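PDB 2EAE: alpha-fucosidase, which hydrolyses alpha-1,2-fucosidic linkages, releasing L-fucose from glycans, this chain being the catalytic domain of a larger bifidobacterial protein. Local coordinates for residues 674-679 with 707-712; 647-652 with 703-708; 386-391 with 439-444. The protein carries 1 engineered substitution. All blocks are in the same frame, centred on the assembly; numbering follows the deposited sequence.

Contact 1: 674-679 with 707-712. With FUL (beta-L-fucopyranose), chain D; GLC (alpha-D-glucopyranose), chain B.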
# COMPACT_ATOMS: atom_id res chain seq x y z
N ASN A 674 -2.96 24.08 -11.51
CA ASN A 674 -4.10 23.25 -11.06
C ASN A 674 -3.77 21.76 -10.93
O ASN A 674 -4.67 20.97 -10.56
CB ASN A 674 -5.33 23.41 -11.95
CG ASN A 674 -5.95 24.82 -11.90
OD1 ASN A 674 -5.86 25.52 -10.89
ND2 ASN A 674 -6.61 25.21 -12.97
N GLN A 675 -2.52 21.39 -11.15
CA GLN A 675 -2.16 19.95 -11.24
C GLN A 675 -1.52 19.43 -9.97
O GLN A 675 -0.66 18.54 -10.04
CB GLN A 675 -1.19 19.67 -12.41
CG GLN A 675 -1.67 20.25 -13.77
CD GLN A 675 -3.02 19.71 -14.17
OE1 GLN A 675 -3.23 18.49 -14.24
NE2 GLN A 675 -3.97 20.61 -14.43
N HIS A 676 -1.90 19.96 -8.81
CA HIS A 676 -1.27 19.43 -7.60
C HIS A 676 -1.46 17.90 -7.55
O HIS A 676 -2.55 17.40 -7.79
CB HIS A 676 -1.80 20.14 -6.36
CG HIS A 676 -1.06 19.77 -5.12
ND1 HIS A 676 0.30 19.95 -4.97
CD2 HIS A 676 -1.50 19.19 -3.98
CE1 HIS A 676 0.67 19.48 -3.79
NE2 HIS A 676 -0.41 19.05 -3.16
N ARG A 677 -0.38 17.20 -7.23
CA ARG A 677 -0.38 15.73 -7.18
C ARG A 677 -1.42 15.17 -6.19
O ARG A 677 -2.13 14.20 -6.51
CB ARG A 677 1.02 15.21 -6.87
CG ARG A 677 1.65 15.72 -5.57
CD ARG A 677 3.16 15.53 -5.54
NE ARG A 677 3.65 15.93 -4.23
CZ ARG A 677 3.86 17.20 -3.87
NH1 ARG A 677 3.67 18.18 -4.73
NH2 ARG A 677 4.26 17.48 -2.64
N HIS A 678 -1.52 15.78 -5.01
CA HIS A 678 -2.52 15.36 -4.03
C HIS A 678 -3.90 15.84 -4.45
O HIS A 678 -4.06 16.92 -5.07
CB HIS A 678 -2.22 15.93 -2.63
CG HIS A 678 -1.00 15.33 -2.00
ND1 HIS A 678 -1.06 14.25 -1.16
CD2 HIS A 678 0.31 15.64 -2.14
CE1 HIS A 678 0.16 13.92 -0.79
NE2 HIS A 678 1.01 14.74 -1.39
N MET A 679 -4.90 15.07 -4.07
CA MET A 679 -6.28 15.50 -4.20
C MET A 679 -6.93 15.24 -2.83
O MET A 679 -7.87 14.46 -2.71
CB MET A 679 -6.98 14.71 -5.32
CG MET A 679 -6.25 14.88 -6.69
SD MET A 679 -7.20 14.22 -8.07
CE MET A 679 -7.53 12.55 -7.48
N ARG A 707 -11.45 17.05 -13.06
CA ARG A 707 -11.07 17.56 -14.37
C ARG A 707 -9.97 18.60 -14.22
O ARG A 707 -8.97 18.52 -14.90
CB ARG A 707 -12.28 18.13 -15.12
CG ARG A 707 -13.13 17.04 -15.79
CD ARG A 707 -14.25 17.60 -16.70
NE ARG A 707 -15.24 18.38 -15.96
CZ ARG A 707 -16.43 17.91 -15.55
NH1 ARG A 707 -16.81 16.67 -15.82
NH2 ARG A 707 -17.25 18.71 -14.88
N TYR A 708 -10.13 19.55 -13.30
CA TYR A 708 -9.08 20.54 -13.10
C TYR A 708 -7.73 19.96 -12.68
O TYR A 708 -6.69 20.48 -13.06
CB TYR A 708 -9.50 21.59 -12.09
CG TYR A 708 -10.47 22.60 -12.66
CD1 TYR A 708 -10.13 23.36 -13.78
CD2 TYR A 708 -11.72 22.80 -12.07
CE1 TYR A 708 -11.03 24.32 -14.30
CE2 TYR A 708 -12.62 23.75 -12.58
CZ TYR A 708 -12.26 24.50 -13.69
OH TYR A 708 -13.13 25.44 -14.18
N ARG A 709 -7.78 18.91 -11.85
CA ARG A 709 -6.59 18.26 -11.32
C ARG A 709 -5.91 17.34 -12.35
O ARG A 709 -4.78 16.88 -12.12
CB ARG A 709 -6.97 17.45 -10.07
CG ARG A 709 -6.96 18.30 -8.74
CD ARG A 709 -5.48 18.64 -8.32
NE ARG A 709 -5.30 18.69 -6.87
CZ ARG A 709 -5.89 19.56 -6.03
NH1 ARG A 709 -5.64 19.44 -4.75
NH2 ARG A 709 -6.69 20.54 -6.43
N CYS A 710 -6.60 17.04 -13.45
CA CYS A 710 -6.07 16.10 -14.46
C CYS A 710 -5.88 16.67 -15.85
O CYS A 710 -5.16 16.08 -16.63
CB CYS A 710 -6.96 14.89 -14.64
SG CYS A 710 -7.20 13.93 -13.12
N PHE A 711 -6.59 17.77 -16.17
CA PHE A 711 -6.59 18.32 -17.53
C PHE A 711 -6.18 19.79 -17.57
O PHE A 711 -6.49 20.54 -16.67
CB PHE A 711 -7.99 18.21 -18.18
CG PHE A 711 -8.44 16.78 -18.47
CD1 PHE A 711 -8.15 16.18 -19.70
CD2 PHE A 711 -9.14 16.04 -17.51
CE1 PHE A 711 -8.54 14.85 -19.98
CE2 PHE A 711 -9.55 14.70 -17.76
CZ PHE A 711 -9.25 14.10 -18.99
N LYS A 712 -5.46 20.15 -18.62
CA LYS A 712 -5.34 21.57 -19.03
C LYS A 712 -6.18 21.64 -20.29
O LYS A 712 -5.81 21.07 -21.33
CB LYS A 712 -3.90 21.94 -19.30
CG LYS A 712 -3.05 22.05 -18.05
CD LYS A 712 -1.66 22.46 -18.43
CE LYS A 712 -0.76 22.68 -17.24
NZ LYS A 712 0.65 22.86 -17.74
C1 FUL D . 4.23 12.93 -0.12
C2 FUL D . 4.08 13.36 -1.59
O2 FUL D . 3.73 14.76 -1.66
C3 FUL D . 5.34 13.10 -2.46
O3 FUL D . 4.97 13.14 -3.86
C4 FUL D . 5.95 11.73 -2.16
O4 FUL D . 4.97 10.77 -2.58
C5 FUL D . 6.20 11.58 -0.66
C6 FUL D . 6.75 10.21 -0.26
O5 FUL D . 4.97 11.73 0.04
O1 FUL D . 2.96 12.66 0.51
C1 GLC B . 11.03 18.39 -3.24
C2 GLC B . 11.80 17.80 -2.05
C3 GLC B . 11.12 16.61 -1.40
C4 GLC B . 9.64 16.90 -1.21
C5 GLC B . 9.06 17.05 -2.61
C6 GLC B . 7.56 17.25 -2.55
O1 GLC B . 11.49 17.88 -4.48
O2 GLC B . 13.09 17.35 -2.42
O3 GLC B . 11.76 16.44 -0.17
O4 GLC B . 9.01 15.83 -0.52
O5 GLC B . 9.61 18.21 -3.21
O6 GLC B . 7.35 18.59 -2.13
O HOH W 1 -6.81 21.87 -9.11
O HOH W 2 -6.63 22.76 -15.20
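Arg-709 of segment 707-712 reaches back and grips the carbonyl oxygen of His-678 side-on, NE lying 2.8 Å and NH1 3.0 Å from that O. The oxygen sits in the guanidinium plane, and the NE bond is the straighter of the two (154° at the hydrogen). Bends at chi2 (-72°) and chi3 turn the arginine from its outward start towards the loop, where His-676 CB lies over one guanidinium face and Met-679 slides past in the opposite direction, SD 3.8 Å from Arg-709 CB. The backbone of Arg-709 also meets the loop: its CA points its hydrogen almost straight at Asn-674 O (CA to O 3.4 Å), and a water joins that oxygen to Arg-709 NH2. Farther along, Gln-675, folded at chi2, gives Phe-711 O a weak bond from NE2 at 3.4 Å. In the next shell Glu-651 forms a salt bridge with Arg-709 NH1, while Arg-727 bonds the carbonyls of His-676 and Arg-677. The loop thus held presents two neighbouring side chains to beta-L-fucopyranose: His-678 NE2 donates to O2 at 2.7 Å (163°), and Arg-677 adds NE and NH2 to the same hydroxyl oxygen. With Trp-722 and His-760 also bonding the sugar, this is the fucose pocket of a family 95 glycoside hydrolase, set in its (alpha/alpha)6 barrel.

Contact 2: 647-652 with 703-708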
# COMPACT_ATOMS: atom_id res chain seq x y z
N GLY A 647 -17.69 25.75 -9.50
CA GLY A 647 -18.43 24.50 -9.42
C GLY A 647 -17.63 23.30 -8.90
O GLY A 647 -18.08 22.17 -9.03
N GLN A 648 -16.45 23.58 -8.32
CA GLN A 648 -15.50 22.61 -7.74
C GLN A 648 -15.84 22.29 -6.28
O GLN A 648 -16.51 23.07 -5.58
CB GLN A 648 -14.05 23.13 -7.83
CG GLN A 648 -13.56 24.05 -6.69
CD GLN A 648 -14.19 25.46 -6.67
OE1 GLN A 648 -15.11 25.78 -7.45
NE2 GLN A 648 -13.70 26.31 -5.76
N ILE A 649 -15.38 21.14 -5.79
CA ILE A 649 -15.38 20.91 -4.34
C ILE A 649 -14.28 21.77 -3.75
O ILE A 649 -13.13 21.72 -4.20
CB ILE A 649 -15.13 19.41 -4.02
CG1 ILE A 649 -16.32 18.61 -4.57
CG2 ILE A 649 -14.86 19.22 -2.50
CD1 ILE A 649 -16.54 17.26 -4.05
N LYS A 650 -14.63 22.62 -2.79
CA LYS A 650 -13.63 23.48 -2.16
C LYS A 650 -12.60 22.64 -1.39
O LYS A 650 -12.98 21.66 -0.71
CB LYS A 650 -14.27 24.46 -1.17
CG LYS A 650 -15.28 25.46 -1.77
CD LYS A 650 -15.79 26.34 -0.65
CE LYS A 650 -16.97 27.19 -1.14
NZ LYS A 650 -17.43 28.03 0.02
N GLU A 651 -11.32 22.98 -1.49
CA GLU A 651 -10.28 22.31 -0.68
C GLU A 651 -10.18 22.98 0.68
O GLU A 651 -9.81 22.34 1.69
CB GLU A 651 -8.93 22.31 -1.40
CG GLU A 651 -7.90 21.38 -0.76
CD GLU A 651 -6.62 21.12 -1.60
OE1 GLU A 651 -6.56 21.39 -2.82
OE2 GLU A 651 -5.65 20.56 -1.02
N TRP A 652 -10.48 24.28 0.71
CA TRP A 652 -10.55 25.07 1.96
C TRP A 652 -11.86 25.82 2.07
O TRP A 652 -12.43 26.28 1.05
CB TRP A 652 -9.36 26.08 2.09
CG TRP A 652 -8.01 25.44 1.89
CD1 TRP A 652 -7.22 24.89 2.84
CD2 TRP A 652 -7.33 25.26 0.64
NE1 TRP A 652 -6.10 24.36 2.29
CE2 TRP A 652 -6.13 24.55 0.94
CE3 TRP A 652 -7.62 25.59 -0.69
CZ2 TRP A 652 -5.19 24.19 -0.05
CZ3 TRP A 652 -6.68 25.22 -1.70
CH2 TRP A 652 -5.47 24.53 -1.36
N LYS A 703 -16.35 15.66 -9.97
CA LYS A 703 -15.90 15.53 -11.35
C LYS A 703 -15.27 16.83 -11.88
O LYS A 703 -14.25 16.78 -12.55
CB LYS A 703 -17.04 15.07 -12.25
CG LYS A 703 -17.46 13.62 -12.03
CD LYS A 703 -18.71 13.26 -12.88
CE LYS A 703 -18.37 13.02 -14.36
NZ LYS A 703 -17.78 11.64 -14.62
N THR A 704 -15.86 17.98 -11.55
CA THR A 704 -15.24 19.29 -11.89
C THR A 704 -13.85 19.41 -11.28
O THR A 704 -12.90 19.78 -12.01
CB THR A 704 -16.13 20.45 -11.44
OG1 THR A 704 -17.37 20.39 -12.15
CG2 THR A 704 -15.45 21.83 -11.63
N SER A 705 -13.73 19.10 -9.98
CA SER A 705 -12.45 19.12 -9.25
C SER A 705 -11.44 18.18 -9.90
O SER A 705 -10.26 18.56 -10.15
CB SER A 705 -12.66 18.73 -7.77
OG SER A 705 -13.31 19.78 -7.05
N LEU A 706 -11.89 16.95 -10.21
CA LEU A 706 -11.04 15.97 -10.92
C LEU A 706 -10.56 16.46 -12.27
O LEU A 706 -9.39 16.32 -12.60
CB LEU A 706 -11.76 14.64 -11.16
CG LEU A 706 -11.87 13.70 -9.98
CD1 LEU A 706 -12.75 12.52 -10.42
CD2 LEU A 706 -10.48 13.21 -9.54
N ARG A 707 -11.45 17.05 -13.06
CA ARG A 707 -11.07 17.56 -14.37
C ARG A 707 -9.97 18.60 -14.22
O ARG A 707 -8.97 18.52 -14.90
CB ARG A 707 -12.28 18.13 -15.12
CG ARG A 707 -13.13 17.04 -15.79
CD ARG A 707 -14.25 17.60 -16.70
NE ARG A 707 -15.24 18.38 -15.96
CZ ARG A 707 -16.43 17.91 -15.55
NH1 ARG A 707 -16.81 16.67 -15.82
NH2 ARG A 707 -17.25 18.71 -14.88
N TYR A 708 -10.13 19.55 -13.30
CA TYR A 708 -9.08 20.54 -13.10
C TYR A 708 -7.73 19.96 -12.68
O TYR A 708 -6.69 20.48 -13.06
CB TYR A 708 -9.50 21.59 -12.09
CG TYR A 708 -10.47 22.60 -12.66
CD1 TYR A 708 -10.13 23.36 -13.78
CD2 TYR A 708 -11.72 22.80 -12.07
CE1 TYR A 708 -11.03 24.32 -14.30
CE2 TYR A 708 -12.62 23.75 -12.58
CZ TYR A 708 -12.26 24.50 -13.69
OH TYR A 708 -13.13 25.44 -14.18
O HOH W 3 -11.03 21.27 -6.76
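Ser-705 turns its hydroxyl from the side of helix 699-710 to the loop, where OG accepts the backbone N-H of Ile-649 at 2.8 Å between N and OG. The bond is bent, 137° at the hydrogen. With chi1 at -73°, OG stands beside its own backbone N, and the aliphatic roots of two loop side chains close in on it: Gln-648 CB at 3.5 Å and Ile-649 CB at 3.6 Å from OG. A water 2.7 Å from Ser-705 OG extends the link, giving a weak bond to Ile-649 O.

The preceding residue, Thr-704, is split between two tasks. Its OG1 bonds Asp-700 O within the helix, which leaves methyl CG2 on the loop side, while CB rests 3.5 Å from Gly-647 O. Gly-647 itself takes a positive phi as the chain turns into the contact.

Both segments belong to the family 95 catalytic domain, an (alpha/alpha)6 barrel; here a long irregular connection lies along one flank of a helix whose residues Lys-703 and Leu-706 pack on Trp-731 of helix 721-733.

Gln-648 holds CG between its backbone N and carbonyl carbon (chi1 86°) and bends again at chi2, which carries the amide off and leaves CB beside Ser-705 OG. Glu-655 and Gly-656 O take NE2, and Ser-646 N bonds OE1. Ile-649 instead lays its side chain on Ala-701 and Ala-702 of the same helix and on Ile-691.

Contact 3: 386-391 with 439-444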
# COMPACT_ATOMS: atom_id res chain seq x y z
N SER A 386 4.38 -8.20 1.79
CA SER A 386 3.39 -7.99 2.89
C SER A 386 2.65 -9.31 3.10
O SER A 386 1.63 -9.56 2.48
CB SER A 386 2.35 -6.89 2.52
OG SER A 386 1.42 -6.67 3.59
N ARG A 387 3.19 -10.16 3.95
CA ARG A 387 2.55 -11.44 4.25
C ARG A 387 1.95 -11.41 5.64
O ARG A 387 2.26 -10.52 6.42
CB ARG A 387 3.56 -12.61 4.08
CG ARG A 387 3.97 -12.87 2.59
CD ARG A 387 2.76 -13.19 1.71
NE ARG A 387 2.09 -14.44 2.14
CZ ARG A 387 2.45 -15.68 1.76
NH1 ARG A 387 3.46 -15.89 0.91
NH2 ARG A 387 1.76 -16.73 2.22
N GLU A 388 1.08 -12.38 5.96
CA GLU A 388 0.44 -12.39 7.28
C GLU A 388 1.43 -12.35 8.46
O GLU A 388 1.11 -11.80 9.51
CB GLU A 388 -0.54 -13.57 7.38
CG GLU A 388 -1.51 -13.46 8.55
CD GLU A 388 -2.51 -14.61 8.60
OE1 GLU A 388 -2.56 -15.41 7.63
OE2 GLU A 388 -3.27 -14.70 9.61
N ASN A 389 2.63 -12.91 8.29
CA ASN A 389 3.62 -12.95 9.34
C ASN A 389 4.75 -11.93 9.20
O ASN A 389 5.79 -12.03 9.87
CB ASN A 389 4.20 -14.39 9.44
CG ASN A 389 5.06 -14.79 8.24
OD1 ASN A 389 5.13 -14.11 7.20
ND2 ASN A 389 5.74 -15.95 8.38
N SER A 390 4.58 -10.94 8.31
CA SER A 390 5.55 -9.86 8.23
C SER A 390 5.46 -9.08 9.52
O SER A 390 4.36 -8.90 10.07
CB SER A 390 5.26 -8.90 7.06
OG SER A 390 5.32 -9.57 5.81
N GLN A 391 6.60 -8.58 9.96
CA GLN A 391 6.64 -7.76 11.13
C GLN A 391 6.16 -6.33 10.81
O GLN A 391 5.68 -5.67 11.69
CB GLN A 391 8.02 -7.73 11.73
CG GLN A 391 8.51 -9.09 12.20
CD GLN A 391 9.75 -9.00 13.08
OE1 GLN A 391 9.68 -8.53 14.22
NE2 GLN A 391 10.87 -9.44 12.56
N LEU A 439 -3.28 -10.62 3.71
CA LEU A 439 -2.03 -9.86 3.57
C LEU A 439 -2.12 -8.43 4.13
O LEU A 439 -1.10 -7.75 4.26
CB LEU A 439 -1.57 -9.87 2.11
CG LEU A 439 -1.46 -11.24 1.43
CD1 LEU A 439 -0.60 -11.06 0.14
CD2 LEU A 439 -0.86 -12.34 2.33
N ALA A 440 -3.34 -8.01 4.49
CA ALA A 440 -3.52 -6.77 5.25
C ALA A 440 -3.15 -6.85 6.75
O ALA A 440 -3.06 -5.83 7.43
CB ALA A 440 -4.95 -6.26 5.07
N GLU A 441 -2.91 -8.07 7.26
CA GLU A 441 -2.61 -8.24 8.69
C GLU A 441 -1.44 -7.35 9.24
O GLU A 441 -1.60 -6.73 10.30
CB GLU A 441 -2.38 -9.73 9.02
CG GLU A 441 -2.01 -10.03 10.50
CD GLU A 441 -3.08 -9.64 11.53
OE1 GLU A 441 -4.27 -9.51 11.18
OE2 GLU A 441 -2.73 -9.46 12.71
N PRO A 442 -0.27 -7.27 8.55
CA PRO A 442 0.79 -6.37 9.04
C PRO A 442 0.39 -4.90 9.10
O PRO A 442 0.91 -4.20 9.93
CB PRO A 442 1.93 -6.56 8.04
CG PRO A 442 1.32 -7.20 6.86
CD PRO A 442 0.19 -8.04 7.37
N LEU A 443 -0.52 -4.46 8.21
CA LEU A 443 -1.03 -3.08 8.30
C LEU A 443 -1.85 -2.94 9.56
O LEU A 443 -1.62 -1.99 10.35
CB LEU A 443 -1.86 -2.67 7.08
CG LEU A 443 -2.34 -1.21 7.24
CD1 LEU A 443 -1.14 -0.25 7.35
CD2 LEU A 443 -3.33 -0.83 6.14
N ILE A 444 -2.78 -3.87 9.76
CA ILE A 444 -3.54 -3.84 11.03
C ILE A 444 -2.66 -3.81 12.27
O ILE A 444 -2.91 -3.01 13.17
CB ILE A 444 -4.62 -4.91 11.13
CG1 ILE A 444 -5.50 -4.95 9.87
CG2 ILE A 444 -5.46 -4.68 12.40
CD1 ILE A 444 -6.47 -6.16 9.81
O HOH W 4 3.23 -4.39 11.47
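Ser-386 meets segment 439-444 at Leu-439 and Pro-442: the serine hydroxyl donates to Leu-439 O at 2.8 Å from OG, arriving in the carbonyl plane, and Pro-442 CG lies 3.3 Å from the same OG. The hydroxyl gets there because it stands opposite the serine's own backbone N (chi1 -178°), and Tyr-428 OH is its second partner. Pro-442 points its side chain toward the loop, CD 3.4 Å from Arg-387 O and CB towards Ser-390. That loop is a type I beta turn from Arg-387 to Ser-390, tightened by Arg-387 N bonding Ser-390 OG at 2.9 Å; this OG also bonds Gly-56 O. Arg-387 and Leu-439 run side by side in the same direction, methyl CD2 lying 3.6 Å from NE, while the guanidinium goes on to Asp-325. Glu-388 and Glu-441 instead cross at a slant, Glu-388 CG 3.9 Å from Glu-441 CB, their carboxylate planes 58° apart. With Ser-386 replaced by an alanine, Leu-439 O and Tyr-428 OH would probably lose their shared partner, and a gap would be likely beside Pro-442 CG. The turn adjoins a calcium site of Glu-76, Ser-385 and Leu-392, and Gln-391 N bonds Glu-76. The two glutamates touch through methylene groups while their carboxylates stay apart; Glu-441 OE2 lies close to the like-charged Glu-445, and Arg-529, paired with OE1, probably offsets part of the repulsion.

How the contacts relate
From the N terminus, contact 3 comes first: it closes the excursion that leaves helix 364-385 and returns at helix 441-462, beside a calcium site. It is complete before the others open. Contact 2 then opens at 647-652 and contact 1 at 674-679; the two interleave, since contact 2 closes at 703-708 and contact 1 at 707-712, sharing Arg-707 and Tyr-708. Both therefore fasten one long connection to helix 699-710, and they meet directly where Met-679 packs on Leu-706. Their centres are 9 Å apart, whereas contact 3 lies about 33 Å from contact 1, centre to centre, elsewhere in the same catalytic domain.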